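Local atomic coordinates of alanine dehydrogenase (Archaeoglobus fulgidus, PDB entry 1OMO), a protein that catalyses the reversible NAD-dependent oxidative deamination of L-alanine to pyruvate and ammonium, working as a homodimer. Residues E9-L14 with K302-N307; V81-I86 with M99-T104. One frame throughout, in Å; residues are numbered along the deposited sequence.

Contact 1 (E9-L14 with K302-N307)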
# COMPACT_ATOMS: atom_id res chain seq x y z
N GLU A 9 1.40 -19.04 -13.28
CA GLU A 9 1.36 -19.82 -14.51
C GLU A 9 0.36 -19.20 -15.47
O GLU A 9 0.63 -19.09 -16.66
CB GLU A 9 0.98 -21.29 -14.21
CG GLU A 9 0.93 -22.20 -15.44
CD GLU A 9 1.30 -23.68 -15.14
OE1 GLU A 9 0.72 -24.29 -14.20
OE2 GLU A 9 2.18 -24.22 -15.86
N GLU A 10 -0.80 -18.77 -14.97
CA GLU A 10 -1.81 -18.16 -15.83
C GLU A 10 -1.31 -16.83 -16.36
O GLU A 10 -1.31 -16.62 -17.58
CB GLU A 10 -3.14 -17.95 -15.08
CG GLU A 10 -3.92 -19.26 -14.87
CD GLU A 10 -4.99 -19.19 -13.78
OE1 GLU A 10 -5.87 -20.07 -13.75
OE2 GLU A 10 -4.95 -18.26 -12.94
N VAL A 11 -0.86 -15.94 -15.47
CA VAL A 11 -0.37 -14.64 -15.91
C VAL A 11 0.71 -14.75 -17.00
O VAL A 11 0.68 -13.97 -17.95
CB VAL A 11 0.15 -13.81 -14.73
CG1 VAL A 11 0.80 -12.50 -15.22
CG2 VAL A 11 -1.00 -13.51 -13.80
N GLU A 12 1.62 -15.72 -16.87
CA GLU A 12 2.70 -15.94 -17.84
C GLU A 12 2.19 -16.16 -19.25
O GLU A 12 2.86 -15.80 -20.21
CB GLU A 12 3.58 -17.14 -17.42
CG GLU A 12 4.42 -16.84 -16.17
CD GLU A 12 5.48 -17.88 -15.85
OE1 GLU A 12 5.71 -18.78 -16.68
OE2 GLU A 12 6.09 -17.76 -14.77
N SER A 13 1.00 -16.71 -19.36
CA SER A 13 0.43 -16.95 -20.67
C SER A 13 -0.50 -15.81 -21.11
O SER A 13 -1.21 -15.95 -22.11
CB SER A 13 -0.37 -18.25 -20.67
OG SER A 13 -1.64 -18.10 -20.02
N LEU A 14 -0.48 -14.70 -20.38
CA LEU A 14 -1.39 -13.59 -20.69
C LEU A 14 -0.79 -12.28 -21.18
O LEU A 14 -1.53 -11.33 -21.42
CB LEU A 14 -2.29 -13.31 -19.47
CG LEU A 14 -3.70 -13.92 -19.38
CD1 LEU A 14 -3.78 -15.14 -20.23
CD2 LEU A 14 -4.06 -14.22 -17.92
N LYS A 302 -3.09 -4.33 -16.34
CA LYS A 302 -4.27 -4.04 -17.16
C LYS A 302 -4.30 -4.96 -18.39
O LYS A 302 -5.36 -5.44 -18.80
CB LYS A 302 -4.27 -2.59 -17.63
CG LYS A 302 -5.00 -2.46 -18.99
CD LYS A 302 -5.32 -1.04 -19.39
CE LYS A 302 -6.21 -1.02 -20.65
NZ LYS A 302 -6.79 0.33 -20.85
N VAL A 303 -3.14 -5.19 -18.99
CA VAL A 303 -3.07 -6.04 -20.17
C VAL A 303 -3.38 -7.49 -19.83
O VAL A 303 -4.05 -8.18 -20.60
CB VAL A 303 -1.71 -5.94 -20.82
CG1 VAL A 303 -1.53 -7.07 -21.84
CG2 VAL A 303 -1.57 -4.59 -21.51
N VAL A 304 -2.85 -7.96 -18.70
CA VAL A 304 -3.08 -9.33 -18.25
C VAL A 304 -4.56 -9.53 -17.93
O VAL A 304 -5.15 -10.59 -18.23
CB VAL A 304 -2.30 -9.63 -16.94
CG1 VAL A 304 -2.83 -10.90 -16.28
CG2 VAL A 304 -0.81 -9.76 -17.24
N TYR A 305 -5.17 -8.52 -17.30
CA TYR A 305 -6.58 -8.65 -16.93
C TYR A 305 -7.50 -8.74 -18.16
O TYR A 305 -8.33 -9.63 -18.24
CB TYR A 305 -7.01 -7.49 -16.00
CG TYR A 305 -8.50 -7.51 -15.63
CD1 TYR A 305 -9.35 -6.53 -16.11
CD2 TYR A 305 -9.04 -8.54 -14.86
CE1 TYR A 305 -10.74 -6.56 -15.84
CE2 TYR A 305 -10.42 -8.59 -14.59
CZ TYR A 305 -11.26 -7.59 -15.09
OH TYR A 305 -12.60 -7.62 -14.84
N GLU A 306 -7.33 -7.85 -19.13
CA GLU A 306 -8.16 -7.87 -20.33
C GLU A 306 -7.88 -9.11 -21.16
O GLU A 306 -8.79 -9.67 -21.75
CB GLU A 306 -7.94 -6.57 -21.13
CG GLU A 306 -8.45 -5.36 -20.35
CD GLU A 306 -8.17 -4.03 -20.99
OE1 GLU A 306 -8.61 -3.00 -20.45
OE2 GLU A 306 -7.50 -3.99 -22.04
N ASN A 307 -6.63 -9.56 -21.20
CA ASN A 307 -6.38 -10.76 -21.97
C ASN A 307 -6.97 -11.96 -21.25
O ASN A 307 -7.28 -12.96 -21.86
CB ASN A 307 -4.89 -10.99 -22.17
CG ASN A 307 -4.33 -10.13 -23.27
OD1 ASN A 307 -5.06 -9.65 -24.13
ND2 ASN A 307 -3.02 -9.95 -23.27

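Contact 2 (V81-I86 with M99-T104)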
# COMPACT_ATOMS: atom_id res chain seq x y z
N VAL A 81 11.60 -13.10 -4.03
CA VAL A 81 10.60 -12.09 -4.34
C VAL A 81 9.29 -12.75 -4.76
O VAL A 81 9.26 -13.61 -5.65
CB VAL A 81 11.12 -11.23 -5.52
CG1 VAL A 81 10.18 -10.10 -5.86
CG2 VAL A 81 12.49 -10.69 -5.17
N MET A 82 8.21 -12.35 -4.11
CA MET A 82 6.87 -12.82 -4.43
C MET A 82 6.07 -11.51 -4.47
O MET A 82 6.30 -10.60 -3.67
CB MET A 82 6.34 -13.76 -3.36
CG MET A 82 6.90 -15.18 -3.41
SD MET A 82 6.54 -16.09 -1.86
CE MET A 82 7.83 -15.40 -0.84
N ALA A 83 5.17 -11.39 -5.44
CA ALA A 83 4.37 -10.17 -5.51
C ALA A 83 2.94 -10.46 -5.92
O ALA A 83 2.68 -11.37 -6.71
CB ALA A 83 5.00 -9.12 -6.45
N LEU A 84 2.04 -9.66 -5.35
CA LEU A 84 0.62 -9.75 -5.61
C LEU A 84 0.13 -8.37 -5.97
O LEU A 84 0.49 -7.38 -5.31
CB LEU A 84 -0.14 -10.21 -4.39
CG LEU A 84 -0.06 -11.67 -4.00
CD1 LEU A 84 -0.99 -11.91 -2.77
CD2 LEU A 84 -0.45 -12.53 -5.20
N MET A 85 -0.71 -8.32 -7.01
CA MET A 85 -1.32 -7.09 -7.50
C MET A 85 -2.84 -7.19 -7.35
O MET A 85 -3.46 -8.20 -7.74
CB MET A 85 -0.98 -6.90 -8.99
CG MET A 85 -1.90 -5.91 -9.78
SD MET A 85 -1.80 -4.21 -9.17
CE MET A 85 -0.24 -3.69 -10.01
N ILE A 86 -3.41 -6.15 -6.76
CA ILE A 86 -4.85 -6.05 -6.63
C ILE A 86 -5.19 -4.96 -7.67
O ILE A 86 -4.68 -3.83 -7.59
CB ILE A 86 -5.32 -5.58 -5.22
CG1 ILE A 86 -4.90 -6.59 -4.13
CG2 ILE A 86 -6.86 -5.45 -5.25
CD1 ILE A 86 -5.06 -6.11 -2.68
N MET A 99 -3.89 -10.83 -8.75
CA MET A 99 -2.98 -11.62 -9.60
C MET A 99 -1.55 -11.73 -9.09
O MET A 99 -1.07 -10.91 -8.30
CB MET A 99 -2.74 -10.99 -10.97
CG MET A 99 -2.43 -9.56 -11.14
SD MET A 99 -2.56 -9.30 -12.95
CE MET A 99 -4.31 -8.99 -12.96
N ASP A 100 -0.85 -12.71 -9.62
CA ASP A 100 0.55 -12.86 -9.32
C ASP A 100 1.22 -11.72 -10.08
O ASP A 100 0.90 -11.46 -11.25
CB ASP A 100 1.13 -14.15 -9.89
CG ASP A 100 2.66 -14.11 -9.94
OD1 ASP A 100 3.25 -13.88 -8.88
OD2 ASP A 100 3.29 -14.28 -11.00
N ALA A 101 2.11 -11.01 -9.42
CA ALA A 101 2.85 -9.96 -10.10
C ALA A 101 4.35 -10.34 -10.01
O ALA A 101 5.22 -9.50 -10.26
CB ALA A 101 2.59 -8.60 -9.43
N THR A 102 4.64 -11.60 -9.68
CA THR A 102 6.04 -12.00 -9.53
C THR A 102 6.67 -12.00 -10.90
O THR A 102 7.68 -11.37 -11.15
CB THR A 102 6.21 -13.39 -8.87
OG1 THR A 102 5.65 -13.37 -7.55
CG2 THR A 102 7.73 -13.75 -8.75
N TYR A 103 6.04 -12.70 -11.82
CA TYR A 103 6.55 -12.75 -13.16
C TYR A 103 6.49 -11.42 -13.89
O TYR A 103 7.44 -11.05 -14.57
CB TYR A 103 5.78 -13.80 -13.94
CG TYR A 103 6.09 -13.85 -15.42
CD1 TYR A 103 5.19 -13.31 -16.35
CD2 TYR A 103 7.23 -14.49 -15.90
CE1 TYR A 103 5.43 -13.43 -17.72
CE2 TYR A 103 7.46 -14.61 -17.25
CZ TYR A 103 6.56 -14.07 -18.15
OH TYR A 103 6.80 -14.16 -19.49
N THR A 104 5.39 -10.68 -13.75
CA THR A 104 5.28 -9.44 -14.48
C THR A 104 6.19 -8.37 -13.95
O THR A 104 6.42 -7.37 -14.62
CB THR A 104 3.81 -8.87 -14.54
OG1 THR A 104 3.25 -8.77 -13.23
CG2 THR A 104 2.93 -9.77 -15.45

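Contact 1 (E9-L14 with K302-N307)
Leu14 and Val304 bring the two backbones together, with their CA atoms 5.2 Å apart, where the turn after helix 8-12 meets one flank of the long helix 294-311. The contact joins an N-terminal helix and its exit turn to a helix close to the C-terminus. Most of the touching atoms are apolar: Val11, Leu14 and Val304 pack together. Val304 offers both methyls, spread by a chi1 of 165° that sets CG1 anti to the backbone N and CG2 beside it. CG2 meets Val11 CG1 at 3.8 Å, while CG1 lies against Leu14 CD2 at 3.9 Å and also touches Val11. The side chains of Val11 and Leu14 each cross that of Val304 at about a right angle. Leu14 also rests its CG on the backbone carbonyl of Val304, 3.8 Å from Val304 O.

One hydrogen bond crosses the contact. Asn307 ND2 donates to Leu14 O at 2.7 Å, and the N-H...O angle of 171° is almost straight. The acceptor lies nearly in the amide plane of Asn307, while the donor is tilted 32° from the carbonyl plane of Leu14. The bond ties the side chain of one helix to the main chain of the other segment. Asn307 ND2 also bonds Glu19 OE2, so the amide nitrogen has two acceptors. The turn itself is held by Glu10 O, which accepts from both the N and the OG of Ser13. The OG bond measures 2.9 Å.

Leu6 of strand 3-6 touches Val11, Leu14 and Val304 together. Ile15 packs on Val303 and Val304, and Val313 on Leu14. Met99 of strand 95-100 also meets Val304, so helix 294-311 and the turn after helix 8-12 pack against the mixed sheet of the dimerisation domain.

Contact 2 (V81-I86 with M99-T104)
The Asp100 carboxylate comes close to the Ala83 carbonyl, with OD1 3.4 Å from Ala83 O, two acceptors that are not hydrogen-bonded. Its donors come from its own segment. Thr102 OG1 uses the syn lone pair of Asp100 OD1, and Thr102 N reaches the same oxygen from above the plane, 56° out. Tyr103 N meets Asp100 OD2 on the syn side, tilted 29° from the plane, in a longer bond of 3.3 Å. The Thr102 N bond makes an Asx turn and the Tyr103 N bond an Asx motif. They lie at the start of helix 102-120, just where strand 95-100 of an antiparallel beta hairpin ends. Ala101 holds the N-cap position.

In the hairpin, Met85 and Met99 form a hydrogen-bonded pair, with Met85 N to Met99 O at 2.9 Å and Met99 N to Met85 O at 2.8 Å. Their side chains run side by side, Met85 CB against Met99 CG at 3.7 Å. Leu84 and Asp100 form the non-hydrogen-bonded pair, on the other face of the sheet. There the second subunit packs its Phe319 on Leu84 and its Phe320 on Asp100.

Ala101 N then bonds Ala83 O at 2.8 Å, coming from above the carbonyl plane. Past it, a side chain replaces the strand backbone as acceptor. Thr102 OG1 lies beside its own backbone N (chi1 -61°) and takes the N-H of Ala83, with OG1 2.9 Å from Ala83 N.

Contact 2 is nested along the chain inside the loop closed by contact 1, and their centres are about 11 Å apart. They touch directly. Val304 CG1 packs on Met99 SD at 3.7 Å, and Val11 CG1 on Thr104 CG2 at 3.5 Å. Glu12 CG also lies 3.5 Å from Tyr103 CG. Contact 2 is nearer the catalytic region. The side chain of Ala101 is about 4 Å from that of Lys65, the inferred proton donor/acceptor, and that of Val81 is about 6 Å from the bound NAD. Contact 1 is farther off: side chain to side chain, Val11 is about 11 Å from Lys65 and Val304 about 9 Å from the NAD-binding Arg108.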